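Local coordinates for protein putative short-chain dehydrogenase/reductase (Burkholderia xenovorans, PDB 5K9Z) that probably catalyses NAD- or NADP-dependent oxidoreduction at a CH-OH group, as members of the short-chain dehydrogenase/reductase family do, at residues V17-G22 / F41-D46; R88-V93 / V136-G141; E11-R16 / Y234-D239. All blocks are in the same frame, centred on the assembly; numbering follows the deposited sequence.

Interaction 1 (V17-G22 / F41-D46); sequences VALVTG and FVVLAD
Leu-19 reaches across to Val-43, its CD1 lying 3.6 Å from Val-43 CG1 while the two side chains slant past each other on one face of a parallel strand pair. Val-43 CG1 is anti to the backbone N (chi1 174°), and Leu-19 holds its CG anti as well (chi1 171°), with CD1 making the touch. The same CD1 rests 4.0 Å from Ala-45 CB, whose small methyl leaves room for it and also meets Thr-21 CG2. On the reverse face Val-20 CG2 touches Val-42 CG1 more loosely, at 4.3 Å. The beta-branched valines suit the extended backbone, and four nearly straight hydrogen bonds fix the register: Ala-18 N to Phe-41 O (2.9 Å), Val-43 N to Ala-18 O, Val-20 N to Val-43 O and Ala-45 N to Val-20 O.

Beyond the paired residues, Asp-46 OD2 comes 3.1 Å from Gly-22 C and accepts a hydrogen bond from Ala-24 N, tying the start of the glycine-rich loop to the second strand. An acidic residue here is consistent with a preference for NAD, as in SDR relatives. Helix 26-37 joins the two strands into the first beta-alpha-beta unit of the Rossmann fold; it covers Ala-18, Val-42 and Leu-44, helix 72-86 covers Leu-19 and Val-43, and strand 91-94 flanks strand 17-21.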
ATOM      1  N   VAL C  17     -27.724   2.642  17.962  1.00 21.59           N
ATOM      2  CA  VAL C  17     -27.440   4.038  18.278  1.00 20.65           C
ATOM      3  C   VAL C  17     -26.100   4.399  17.656  1.00 18.58           C
ATOM      4  O   VAL C  17     -25.074   3.775  17.960  1.00 19.48           O
ATOM      5  CB  VAL C  17     -27.420   4.281  19.792  1.00 22.42           C
ATOM      6  CG1 VAL C  17     -27.121   5.748  20.073  1.00 21.93           C
ATOM      7  CG2 VAL C  17     -28.748   3.839  20.414  1.00 25.38           C
ATOM      8  N   ALA C  18     -26.109   5.391  16.775  1.00 18.73           N
ATOM      9  CA  ALA C  18     -24.900   5.851  16.106  1.00 19.67           C
ATOM     10  C   ALA C  18     -24.640   7.309  16.462  1.00 23.17           C
ATOM     11  O   ALA C  18     -25.574   8.110  16.570  1.00 24.79           O
ATOM     12  CB  ALA C  18     -25.009   5.711  14.587  1.00 20.03           C
ATOM     13  N   LEU C  19     -23.364   7.642  16.638  1.00 19.94           N
ATOM     14  CA  LEU C  19     -22.912   9.021  16.783  1.00 18.42           C
ATOM     15  C   LEU C  19     -22.024   9.322  15.587  1.00 16.03           C
ATOM     16  O   LEU C  19     -21.019   8.635  15.378  1.00 17.46           O
ATOM     17  CB  LEU C  19     -22.137   9.216  18.089  1.00 16.86           C
ATOM     18  CG  LEU C  19     -21.387  10.522  18.374  1.00 19.40           C
ATOM     19  CD1 LEU C  19     -22.305  11.702  18.261  1.00 24.51           C
ATOM     20  CD2 LEU C  19     -20.806  10.474  19.796  1.00 20.02           C
ATOM     21  N   VAL C  20     -22.375  10.349  14.819  1.00 18.75           N
ATOM     22  CA  VAL C  20     -21.644  10.710  13.607  1.00 18.93           C
ATOM     23  C   VAL C  20     -21.104  12.126  13.762  1.00 17.22           C
ATOM     24  O   VAL C  20     -21.883  13.075  13.893  1.00 18.24           O
ATOM     25  CB  VAL C  20     -22.543  10.604  12.365  1.00 24.00           C
ATOM     26  CG1 VAL C  20     -21.783  11.003  11.094  1.00 13.00           C
ATOM     27  CG2 VAL C  20     -23.120   9.188  12.255  1.00 21.59           C
ATOM     28  N   THR C  21     -19.785  12.282  13.715  1.00 14.76           N
ATOM     29  CA  THR C  21     -19.245  13.628  13.746  1.00 15.95           C
ATOM     30  C   THR C  21     -19.127  14.201  12.322  1.00 19.28           C
ATOM     31  O   THR C  21     -19.175  13.482  11.317  1.00 16.40           O
ATOM     32  CB  THR C  21     -17.894  13.687  14.472  1.00 21.84           C
ATOM     33  OG1 THR C  21     -16.893  13.029  13.709  1.00 17.65           O
ATOM     34  CG2 THR C  21     -17.978  13.036  15.859  1.00 21.92           C
ATOM     35  N   GLY C  22     -18.991  15.524  12.255  1.00 22.41           N
ATOM     36  CA  GLY C  22     -19.067  16.223  10.980  1.00 20.63           C
ATOM     37  C   GLY C  22     -20.347  15.955  10.231  1.00 16.76           C
ATOM     38  O   GLY C  22     -20.344  15.927   8.994  1.00 19.75           O
ATOM     39  N   PHE C  41     -30.939   5.109  15.579  1.00 23.21           N
ATOM     40  CA  PHE C  41     -31.029   6.391  16.281  1.00 21.70           C
ATOM     41  C   PHE C  41     -29.712   7.130  16.124  1.00 22.64           C
ATOM     42  O   PHE C  41     -28.673   6.635  16.565  1.00 30.93           O
ATOM     43  CB  PHE C  41     -31.312   6.188  17.771  1.00 23.47           C
ATOM     44  CG  PHE C  41     -32.609   5.518  18.064  1.00 35.59           C
ATOM     45  CD1 PHE C  41     -33.781   6.261  18.137  1.00 38.99           C
ATOM     46  CD2 PHE C  41     -32.661   4.160  18.311  1.00 36.61           C
ATOM     47  CE1 PHE C  41     -34.985   5.660  18.426  1.00 42.08           C
ATOM     48  CE2 PHE C  41     -33.867   3.549  18.597  1.00 42.19           C
ATOM     49  CZ  PHE C  41     -35.032   4.297  18.650  1.00 44.60           C
ATOM     50  N   VAL C  42     -29.746   8.320  15.526  1.00 18.68           N
ATOM     51  CA  VAL C  42     -28.528   9.025  15.143  1.00 18.21           C
ATOM     52  C   VAL C  42     -28.387  10.289  15.980  1.00 22.79           C
ATOM     53  O   VAL C  42     -29.319  11.098  16.070  1.00 24.18           O
ATOM     54  CB  VAL C  42     -28.511   9.360  13.643  1.00 20.75           C
ATOM     55  CG1 VAL C  42     -27.215  10.083  13.284  1.00 18.41           C
ATOM     56  CG2 VAL C  42     -28.694   8.073  12.793  1.00 18.55           C
ATOM     57  N   VAL C  43     -27.219  10.458  16.578  1.00 20.91           N
ATOM     58  CA  VAL C  43     -26.823  11.718  17.186  1.00 21.02           C
ATOM     59  C   VAL C  43     -25.877  12.381  16.200  1.00 25.83           C
ATOM     60  O   VAL C  43     -24.837  11.807  15.847  1.00 20.07           O
ATOM     61  CB  VAL C  43     -26.156  11.511  18.553  1.00 22.05           C
ATOM     62  CG1 VAL C  43     -25.628  12.847  19.089  1.00 19.81           C
ATOM     63  CG2 VAL C  43     -27.144  10.896  19.557  1.00 22.55           C
ATOM     64  N   LEU C  44     -26.263  13.562  15.723  1.00 21.13           N
ATOM     65  CA  LEU C  44     -25.480  14.318  14.752  1.00 16.56           C
ATOM     66  C   LEU C  44     -24.564  15.297  15.473  1.00 21.49           C
ATOM     67  O   LEU C  44     -25.040  16.211  16.156  1.00 22.67           O
ATOM     68  CB  LEU C  44     -26.410  15.073  13.807  1.00 18.93           C
ATOM     69  CG  LEU C  44     -27.115  14.258  12.726  1.00 36.58           C
ATOM     70  CD1 LEU C  44     -28.283  13.493  13.285  1.00 39.70           C
ATOM     71  CD2 LEU C  44     -27.576  15.231  11.682  1.00 43.02           C
ATOM     72  N   ALA C  45     -23.260  15.149  15.281  1.00 19.28           N
ATOM     73  CA  ALA C  45     -22.294  16.008  15.948  1.00 20.61           C
ATOM     74  C   ALA C  45     -21.598  16.868  14.908  1.00 22.12           C
ATOM     75  O   ALA C  45     -21.131  16.353  13.884  1.00 18.64           O
ATOM     76  CB  ALA C  45     -21.266  15.197  16.738  1.00 20.74           C
ATOM     77  N   ASP C  46     -21.552  18.174  15.165  1.00 20.11           N
ATOM     78  CA  ASP C  46     -20.903  19.123  14.273  1.00 19.74           C
ATOM     79  C   ASP C  46     -20.843  20.465  14.987  1.00 22.20           C
ATOM     80  O   ASP C  46     -21.470  20.663  16.031  1.00 22.83           O
ATOM     81  CB  ASP C  46     -21.658  19.239  12.942  1.00 20.09           C
ATOM     82  CG  ASP C  46     -20.741  19.583  11.768  1.00 20.59           C
ATOM     83  OD1 ASP C  46     -19.860  20.440  11.930  1.00 29.32           O
ATOM     84  OD2 ASP C  46     -20.897  18.988  10.685  1.00 25.58           O
TER

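Interaction 2 (R88-V93 / V136-G141); sequences RLDCMV and VKQGSG
Gln-138 meets the backbone of Leu-89 with both ends of its amide: Leu-89 N donates to Gln-138 OE1 at 2.9 Å in a nearly straight bond (168°), and Gln-138 NE2 donates to Leu-89 O at 2.7 Å. The second acceptor is approached from above its carbonyl plane, although Leu-89 O itself lies in the plane of the amide. Glutamine suits the place because one flat group offers an acceptor and a donor side by side, matching the N-H and C=O of a single residue. Its chain runs extended beyond CG, which carries the amide from the helix end to the other segment. NE2 also gives a weak bond to Ser-140 O.

Arg-88 lies over this amide, with Gln-138 CD offset toward the rim of one guanidinium face and the two planes 23° apart. Its CB packs 3.4 Å from Gln-138 OE1. The contact thus joins two connecting segments of a Rossmann fold: the loop leading into strand 91-94, and the one by which helix 110-138 passes into strand 141-146. Gly-139, with positive phi, makes the bend after the helix. Gly-141 CA approaches Asp-90 O at 3.3 Å; the extended backbone with positive phi at Gly-141 suits glycine, since a CB there would be crowded against Ser-140 O.

Farther out, Asp-90 holds the guanidinium. Arg-88 grips the carboxylate side-on with NE and NH2, and the salt bridge from NH2 to Asp-90 OD1 is 2.9 Å long. Asp-90 OD2 also accepts from Val-17 N in the adjoining strand, so the carboxylate is itself positioned. One water donates to Asp-90 OD1 at 2.8 Å, and another links Ser-140 OG with Gln-138 O.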
ATOM      1  N   ARG C  88     -27.260   3.588  25.218  1.00 22.87           N
ATOM      2  CA  ARG C  88     -26.171   2.792  24.667  1.00 23.76           C
ATOM      3  C   ARG C  88     -25.578   3.549  23.490  1.00 21.33           C
ATOM      4  O   ARG C  88     -26.170   4.500  22.984  1.00 23.70           O
ATOM      5  CB  ARG C  88     -26.659   1.399  24.234  1.00 24.41           C
ATOM      6  CG  ARG C  88     -27.732   1.453  23.156  1.00 26.26           C
ATOM      7  CD  ARG C  88     -28.302   0.084  22.809  1.00 31.90           C
ATOM      8  NE  ARG C  88     -27.289  -0.856  22.319  1.00 39.01           N
ATOM      9  CZ  ARG C  88     -26.786  -1.859  23.034  1.00 39.88           C
ATOM     10  NH1 ARG C  88     -27.205  -2.064  24.276  1.00 44.30           N
ATOM     11  NH2 ARG C  88     -25.871  -2.662  22.513  1.00 36.41           N
ATOM     12  N   LEU C  89     -24.395   3.106  23.058  1.00 21.13           N
ATOM     13  CA  LEU C  89     -23.767   3.568  21.822  1.00 19.92           C
ATOM     14  C   LEU C  89     -23.271   2.351  21.048  1.00 21.40           C
ATOM     15  O   LEU C  89     -22.453   1.578  21.560  1.00 21.35           O
ATOM     16  CB  LEU C  89     -22.605   4.517  22.100  1.00 19.68           C
ATOM     17  CG  LEU C  89     -21.916   5.068  20.853  1.00 21.44           C
ATOM     18  CD1 LEU C  89     -22.892   5.888  20.004  1.00 21.76           C
ATOM     19  CD2 LEU C  89     -20.706   5.897  21.247  1.00 21.66           C
ATOM     20  N   ASP C  90     -23.782   2.161  19.835  1.00 17.71           N
ATOM     21  CA  ASP C  90     -23.416   0.988  19.048  1.00 17.67           C
ATOM     22  C   ASP C  90     -22.392   1.281  17.971  1.00 25.79           C
ATOM     23  O   ASP C  90     -21.601   0.400  17.626  1.00 16.97           O
ATOM     24  CB  ASP C  90     -24.657   0.389  18.401  1.00 20.22           C
ATOM     25  CG  ASP C  90     -25.640  -0.102  19.424  1.00 28.98           C
ATOM     26  OD1 ASP C  90     -25.289  -1.061  20.138  1.00 32.60           O
ATOM     27  OD2 ASP C  90     -26.756   0.452  19.507  1.00 27.69           O
ATOM     28  N   CYS C  91     -22.400   2.491  17.422  1.00 22.96           N
ATOM     29  CA  CYS C  91     -21.533   2.820  16.306  1.00 20.14           C
ATOM     30  C   CYS C  91     -21.045   4.249  16.472  1.00 19.44           C
ATOM     31  O   CYS C  91     -21.840   5.148  16.752  1.00 18.49           O
ATOM     32  CB  CYS C  91     -22.264   2.650  14.967  1.00 17.37           C
ATOM     33  SG  CYS C  91     -21.229   3.092  13.554  1.00 23.21           S
ATOM     34  N   MET C  92     -19.737   4.444  16.352  1.00 15.53           N
ATOM     35  CA  MET C  92     -19.123   5.766  16.382  1.00 15.22           C
ATOM     36  C   MET C  92     -18.490   6.041  15.024  1.00 18.29           C
ATOM     37  O   MET C  92     -17.737   5.205  14.520  1.00 19.63           O
ATOM     38  CB  MET C  92     -18.058   5.843  17.469  1.00 17.86           C
ATOM     39  CG  MET C  92     -17.285   7.152  17.478  1.00 16.60           C
ATOM     40  SD  MET C  92     -18.267   8.477  18.180  1.00 23.08           S
ATOM     41  CE  MET C  92     -17.075   9.819  18.262  1.00 23.26           C
ATOM     42  N   VAL C  93     -18.763   7.205  14.439  1.00 16.98           N
ATOM     43  CA  VAL C  93     -18.171   7.574  13.151  1.00 14.58           C
ATOM     44  C   VAL C  93     -17.339   8.837  13.346  1.00 14.35           C
ATOM     45  O   VAL C  93     -17.883   9.930  13.540  1.00 15.17           O
ATOM     46  CB  VAL C  93     -19.230   7.763  12.060  1.00 19.02           C
ATOM     47  CG1 VAL C  93     -18.560   8.127  10.732  1.00 15.56           C
ATOM     48  CG2 VAL C  93     -20.030   6.482  11.873  1.00 17.75           C
ATOM     49  N   VAL C 136     -16.927  -0.947  25.642  1.00 21.74           N
ATOM     50  CA  VAL C 136     -16.389  -2.122  26.326  1.00 26.72           C
ATOM     51  C   VAL C 136     -17.330  -2.563  27.437  1.00 29.01           C
ATOM     52  O   VAL C 136     -17.378  -3.751  27.774  1.00 29.38           O
ATOM     53  CB  VAL C 136     -14.955  -1.896  26.862  1.00 25.03           C
ATOM     54  CG1 VAL C 136     -13.994  -1.600  25.710  1.00 20.85           C
ATOM     55  CG2 VAL C 136     -14.919  -0.802  27.905  1.00 29.60           C
ATOM     56  N   LYS C 137     -18.118  -1.638  27.991  1.00 29.75           N
ATOM     57  CA  LYS C 137     -19.133  -2.031  28.970  1.00 40.49           C
ATOM     58  C   LYS C 137     -20.229  -2.874  28.324  1.00 44.09           C
ATOM     59  O   LYS C 137     -20.702  -3.848  28.921  1.00 45.59           O
ATOM     60  CB  LYS C 137     -19.742  -0.795  29.629  1.00 44.80           C
ATOM     61  CG  LYS C 137     -18.784   0.018  30.494  1.00 51.79           C
ATOM     62  CD  LYS C 137     -19.494   1.224  31.106  1.00 55.76           C
ATOM     63  CE  LYS C 137     -18.560   2.080  31.953  1.00 57.05           C
ATOM     64  NZ  LYS C 137     -18.299   1.460  33.280  1.00 60.41           N
ATOM     65  N   GLN C 138     -20.645  -2.512  27.106  1.00 40.74           N
ATOM     66  CA  GLN C 138     -21.641  -3.294  26.369  1.00 37.79           C
ATOM     67  C   GLN C 138     -21.116  -4.668  25.960  1.00 33.94           C
ATOM     68  O   GLN C 138     -21.904  -5.604  25.788  1.00 29.96           O
ATOM     69  CB  GLN C 138     -22.081  -2.530  25.109  1.00 35.43           C
ATOM     70  CG  GLN C 138     -22.962  -1.314  25.372  1.00 34.60           C
ATOM     71  CD  GLN C 138     -22.885  -0.259  24.268  1.00 40.89           C
ATOM     72  OE1 GLN C 138     -23.284   0.894  24.481  1.00 48.54           O
ATOM     73  NE2 GLN C 138     -22.365  -0.643  23.087  1.00 28.26           N
ATOM     74  N   GLY C 139     -19.808  -4.798  25.744  1.00 29.62           N
ATOM     75  CA  GLY C 139     -19.287  -5.984  25.096  1.00 23.25           C
ATOM     76  C   GLY C 139     -19.534  -6.017  23.605  1.00 23.65           C
ATOM     77  O   GLY C 139     -19.483  -7.091  23.003  1.00 21.55           O
ATOM     78  N   SER C 140     -19.825  -4.872  22.988  1.00 20.79           N
ATOM     79  CA  SER C 140     -20.068  -4.814  21.551  1.00 21.77           C
ATOM     80  C   SER C 140     -20.001  -3.359  21.114  1.00 19.26           C
ATOM     81  O   SER C 140     -20.129  -2.439  21.927  1.00 22.48           O
ATOM     82  CB  SER C 140     -21.428  -5.402  21.158  1.00 22.44           C
ATOM     83  OG  SER C 140     -22.468  -4.566  21.651  1.00 26.74           O
ATOM     84  N   GLY C 141     -19.816  -3.169  19.827  1.00 20.46           N
ATOM     85  CA  GLY C 141     -19.771  -1.834  19.266  1.00 24.36           C
ATOM     86  C   GLY C 141     -18.801  -1.771  18.109  1.00 23.01           C
ATOM     87  O   GLY C 141     -17.915  -2.609  17.946  1.00 16.85           O
TER
HETATM   88  O   HOH W   1     -24.521  -5.550  23.821  1.00 48.82           O
HETATM   89  O   HOH W   2     -22.914  -2.625  20.103  1.00 27.74           O

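Interaction 3 (E11-R16 / Y234-D239); sequences ERLKDR and YLASDD
A bend at chi2 (-94°) turns the guanidinium of Arg-16 toward Asp-238, whose own CG is set anti to its carbonyl carbon (chi1 -69°). The meeting is through one nitrogen: Arg-16 NH1 reaches Asp-238 OD2 at 2.9 Å and, more weakly, OD1. OD2 lies in the guanidinium plane, but the two planes are 38° apart, so NH1 approaches out of the carboxylate plane. Arg-16 NH2 instead binds a water that donates to Ala-236 O, the last carbonyl of helix 225-236.

Beside these polar bonds Leu-13 CD2 packs 4.0 Å from Ala-236 CB, a small methyl that lets the leucine come close to the helix end. A type II turn from Leu-13 to Arg-16, closed by Arg-16 N to Leu-13 O, places Arg-16 facing the helix end, while Leu-13 brings only its tip to Ala-236. Arg-12 is bent at chi3; its CD lies 4.2 Å from Ser-237 CB, and its NH2 forms a salt bridge with Glu-38. Ser-237 OG turns back to donate to Tyr-234 O at 2.7 Å, and a water collects Arg-12 NH1, Ser-237 OG and Asp-239 OD2. A further water joins Arg-12 O to Asp-238 N.

The segment leading into the first strand is held to the helix end by a salt bridge, an apolar touch and three bridging waters, and the acidic residues after the helix probably favour the arginines electrostatically.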
ATOM      1  N   GLU C  11     -33.034  -2.437   6.717  1.00 57.83           N
ATOM      2  CA  GLU C  11     -32.912  -1.956   8.097  1.00 51.44           C
ATOM      3  C   GLU C  11     -31.796  -2.734   8.801  1.00 43.12           C
ATOM      4  O   GLU C  11     -32.040  -3.483   9.746  1.00 43.70           O
ATOM      5  CB  GLU C  11     -34.238  -2.085   8.850  1.00 59.11           C
ATOM      6  CG  GLU C  11     -35.113  -0.840   8.823  1.00 61.53           C
ATOM      7  CD  GLU C  11     -36.391  -1.007   9.634  1.00 68.32           C
ATOM      8  OE1 GLU C  11     -36.901  -2.149   9.733  1.00 71.79           O
ATOM      9  OE2 GLU C  11     -36.885   0.004  10.178  1.00 68.58           O
ATOM     10  N   ARG C  12     -30.557  -2.534   8.351  1.00 31.77           N
ATOM     11  CA  ARG C  12     -29.416  -3.256   8.903  1.00 30.92           C
ATOM     12  C   ARG C  12     -28.951  -2.720  10.250  1.00 28.77           C
ATOM     13  O   ARG C  12     -28.107  -3.354  10.890  1.00 32.82           O
ATOM     14  CB  ARG C  12     -28.252  -3.231   7.909  1.00 31.48           C
ATOM     15  CG  ARG C  12     -28.435  -4.198   6.739  1.00 37.64           C
ATOM     16  CD  ARG C  12     -27.311  -4.051   5.732  1.00 39.83           C
ATOM     17  NE  ARG C  12     -27.342  -2.731   5.114  1.00 40.01           N
ATOM     18  CZ  ARG C  12     -26.401  -2.263   4.297  1.00 41.56           C
ATOM     19  NH1 ARG C  12     -25.344  -3.009   4.000  1.00 34.47           N
ATOM     20  NH2 ARG C  12     -26.517  -1.044   3.777  1.00 40.77           N
ATOM     21  N   LEU C  13     -29.445  -1.564  10.682  1.00 29.73           N
ATOM     22  CA  LEU C  13     -29.040  -0.963  11.948  1.00 31.23           C
ATOM     23  C   LEU C  13     -30.255  -0.668  12.817  1.00 28.33           C
ATOM     24  O   LEU C  13     -30.306   0.346  13.519  1.00 27.58           O
ATOM     25  CB  LEU C  13     -28.224   0.306  11.712  1.00 26.89           C
ATOM     26  CG  LEU C  13     -27.004   0.142  10.803  1.00 29.01           C
ATOM     27  CD1 LEU C  13     -26.400   1.507  10.525  1.00 26.89           C
ATOM     28  CD2 LEU C  13     -25.978  -0.795  11.423  1.00 24.69           C
ATOM     29  N   LYS C  14     -31.248  -1.558  12.771  1.00 29.28           N
ATOM     30  CA  LYS C  14     -32.516  -1.345  13.458  1.00 36.18           C
ATOM     31  C   LYS C  14     -32.303  -1.159  14.960  1.00 34.26           C
ATOM     32  O   LYS C  14     -31.785  -2.050  15.640  1.00 31.61           O
ATOM     33  CB  LYS C  14     -33.449  -2.527  13.177  1.00 35.56           C
ATOM     34  CG  LYS C  14     -34.835  -2.391  13.772  1.00 46.87           C
ATOM     35  CD  LYS C  14     -35.457  -1.043  13.421  1.00 53.39           C
ATOM     36  CE  LYS C  14     -36.839  -0.887  14.055  1.00 60.61           C
ATOM     37  NZ  LYS C  14     -37.310   0.526  13.996  1.00 59.59           N
ATOM     38  N   ASP C  15     -32.710   0.006  15.469  1.00 32.57           N
ATOM     39  CA  ASP C  15     -32.622   0.403  16.877  1.00 34.39           C
ATOM     40  C   ASP C  15     -31.192   0.491  17.391  1.00 29.63           C
ATOM     41  O   ASP C  15     -30.985   0.578  18.609  1.00 35.73           O
ATOM     42  CB  ASP C  15     -33.429  -0.525  17.796  1.00 38.98           C
ATOM     43  CG  ASP C  15     -34.910  -0.484  17.509  1.00 46.13           C
ATOM     44  OD1 ASP C  15     -35.390   0.545  16.983  1.00 49.60           O
ATOM     45  OD2 ASP C  15     -35.597  -1.472  17.827  1.00 54.41           O
ATOM     46  N   ARG C  16     -30.201   0.481  16.509  1.00 25.83           N
ATOM     47  CA  ARG C  16     -28.835   0.763  16.908  1.00 23.77           C
ATOM     48  C   ARG C  16     -28.685   2.269  17.125  1.00 29.35           C
ATOM     49  O   ARG C  16     -29.420   3.074  16.552  1.00 24.86           O
ATOM     50  CB  ARG C  16     -27.845   0.282  15.841  1.00 22.37           C
ATOM     51  CG  ARG C  16     -28.011  -1.190  15.402  1.00 26.78           C
ATOM     52  CD  ARG C  16     -27.122  -2.166  16.166  1.00 37.28           C
ATOM     53  NE  ARG C  16     -27.432  -3.557  15.815  1.00 41.26           N
ATOM     54  CZ  ARG C  16     -26.732  -4.326  14.976  1.00 42.34           C
ATOM     55  NH1 ARG C  16     -27.138  -5.566  14.745  1.00 44.62           N
ATOM     56  NH2 ARG C  16     -25.629  -3.885  14.386  1.00 38.65           N
ATOM     57  N   TYR C 234     -22.080  -0.765   5.689  1.00 18.45           N
ATOM     58  CA  TYR C 234     -21.570  -2.132   5.553  1.00 21.33           C
ATOM     59  C   TYR C 234     -20.671  -2.503   6.737  1.00 21.18           C
ATOM     60  O   TYR C 234     -20.866  -3.544   7.382  1.00 14.80           O
ATOM     61  CB  TYR C 234     -20.809  -2.319   4.242  1.00 13.50           C
ATOM     62  CG  TYR C 234     -20.044  -3.628   4.228  1.00 14.54           C
ATOM     63  CD1 TYR C 234     -20.711  -4.851   4.158  1.00 15.70           C
ATOM     64  CD2 TYR C 234     -18.658  -3.641   4.333  1.00 16.64           C
ATOM     65  CE1 TYR C 234     -20.008  -6.058   4.171  1.00 16.55           C
ATOM     66  CE2 TYR C 234     -17.950  -4.831   4.359  1.00 16.01           C
ATOM     67  CZ  TYR C 234     -18.624  -6.031   4.268  1.00 16.85           C
ATOM     68  OH  TYR C 234     -17.902  -7.205   4.296  1.00 17.94           O
ATOM     69  N   LEU C 235     -19.694  -1.647   7.053  1.00 17.86           N
ATOM     70  CA  LEU C 235     -18.771  -1.974   8.136  1.00 19.24           C
ATOM     71  C   LEU C 235     -19.470  -2.043   9.493  1.00 21.39           C
ATOM     72  O   LEU C 235     -19.033  -2.806  10.368  1.00 18.85           O
ATOM     73  CB  LEU C 235     -17.613  -0.976   8.184  1.00 19.53           C
ATOM     74  CG  LEU C 235     -16.564  -1.067   7.071  1.00 18.78           C
ATOM     75  CD1 LEU C 235     -15.542   0.044   7.195  1.00 15.62           C
ATOM     76  CD2 LEU C 235     -15.873  -2.422   7.070  1.00 15.20           C
ATOM     77  N   ALA C 236     -20.542  -1.267   9.699  1.00 21.02           N
ATOM     78  CA  ALA C 236     -21.254  -1.318  10.977  1.00 21.42           C
ATOM     79  C   ALA C 236     -22.233  -2.484  11.064  1.00 24.14           C
ATOM     80  O   ALA C 236     -22.669  -2.835  12.170  1.00 20.16           O
ATOM     81  CB  ALA C 236     -22.012  -0.019  11.232  1.00 18.73           C
ATOM     82  N   SER C 237     -22.581  -3.090   9.935  1.00 17.80           N
ATOM     83  CA  SER C 237     -23.624  -4.098   9.906  1.00 22.98           C
ATOM     84  C   SER C 237     -23.100  -5.422  10.455  1.00 21.94           C
ATOM     85  O   SER C 237     -21.893  -5.647  10.561  1.00 15.96           O
ATOM     86  CB  SER C 237     -24.147  -4.292   8.477  1.00 21.45           C
ATOM     87  OG  SER C 237     -23.192  -4.966   7.664  1.00 22.32           O
ATOM     88  N   ASP C 238     -24.029  -6.303  10.822  1.00 21.59           N
ATOM     89  CA  ASP C 238     -23.624  -7.621  11.293  1.00 26.60           C
ATOM     90  C   ASP C 238     -22.897  -8.434  10.219  1.00 27.07           C
ATOM     91  O   ASP C 238     -22.138  -9.339  10.574  1.00 22.84           O
ATOM     92  CB  ASP C 238     -24.841  -8.398  11.800  1.00 33.77           C
ATOM     93  CG  ASP C 238     -25.409  -7.822  13.092  1.00 43.39           C
ATOM     94  OD1 ASP C 238     -24.660  -7.153  13.840  1.00 36.61           O
ATOM     95  OD2 ASP C 238     -26.617  -8.030  13.349  1.00 47.91           O
ATOM     96  N   ASP C 239     -23.111  -8.143   8.924  1.00 19.97           N
ATOM     97  CA  ASP C 239     -22.343  -8.818   7.869  1.00 21.96           C
ATOM     98  C   ASP C 239     -20.839  -8.653   8.059  1.00 22.51           C
ATOM     99  O   ASP C 239     -20.053  -9.493   7.597  1.00 19.96           O
ATOM    100  CB  ASP C 239     -22.707  -8.284   6.472  1.00 23.26           C
ATOM    101  CG  ASP C 239     -24.056  -8.777   5.959  1.00 28.53           C
ATOM    102  OD1 ASP C 239     -24.574  -9.799   6.467  1.00 29.02           O
ATOM    103  OD2 ASP C 239     -24.584  -8.136   5.014  1.00 32.29           O
TER
HETATM  104  O   HOH W   3     -24.354  -5.310   5.194  1.00 23.23           O
HETATM  105  O   HOH W   4     -26.829  -5.764  10.790  1.00 32.92           O
HETATM  106  O   HOH W   5     -23.750  -1.757  14.379  0.51 11.92           O

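Interaction 1 is buried, whereas interaction 2 lies at the surface and interaction 3 is partly buried. The first is built from strand-to-strand backbone bonds and aliphatic contacts; the other two depend on long polar side chains and water, with a glutamine amide gripping backbone in interaction 2 and an arginine-carboxylate pair in interaction 3. All three meet at the start of strand 17-21: its residues probably bond to segment 88-93 of interaction 2, Val-17 O to Asp-90 N at 2.8 Å, while Arg-16 O of interaction 3 probably receives Phe-41 N. Cys-91 SG also packs against Ala-236 CB, so the strand of interaction 2 touches the helix end of interaction 3.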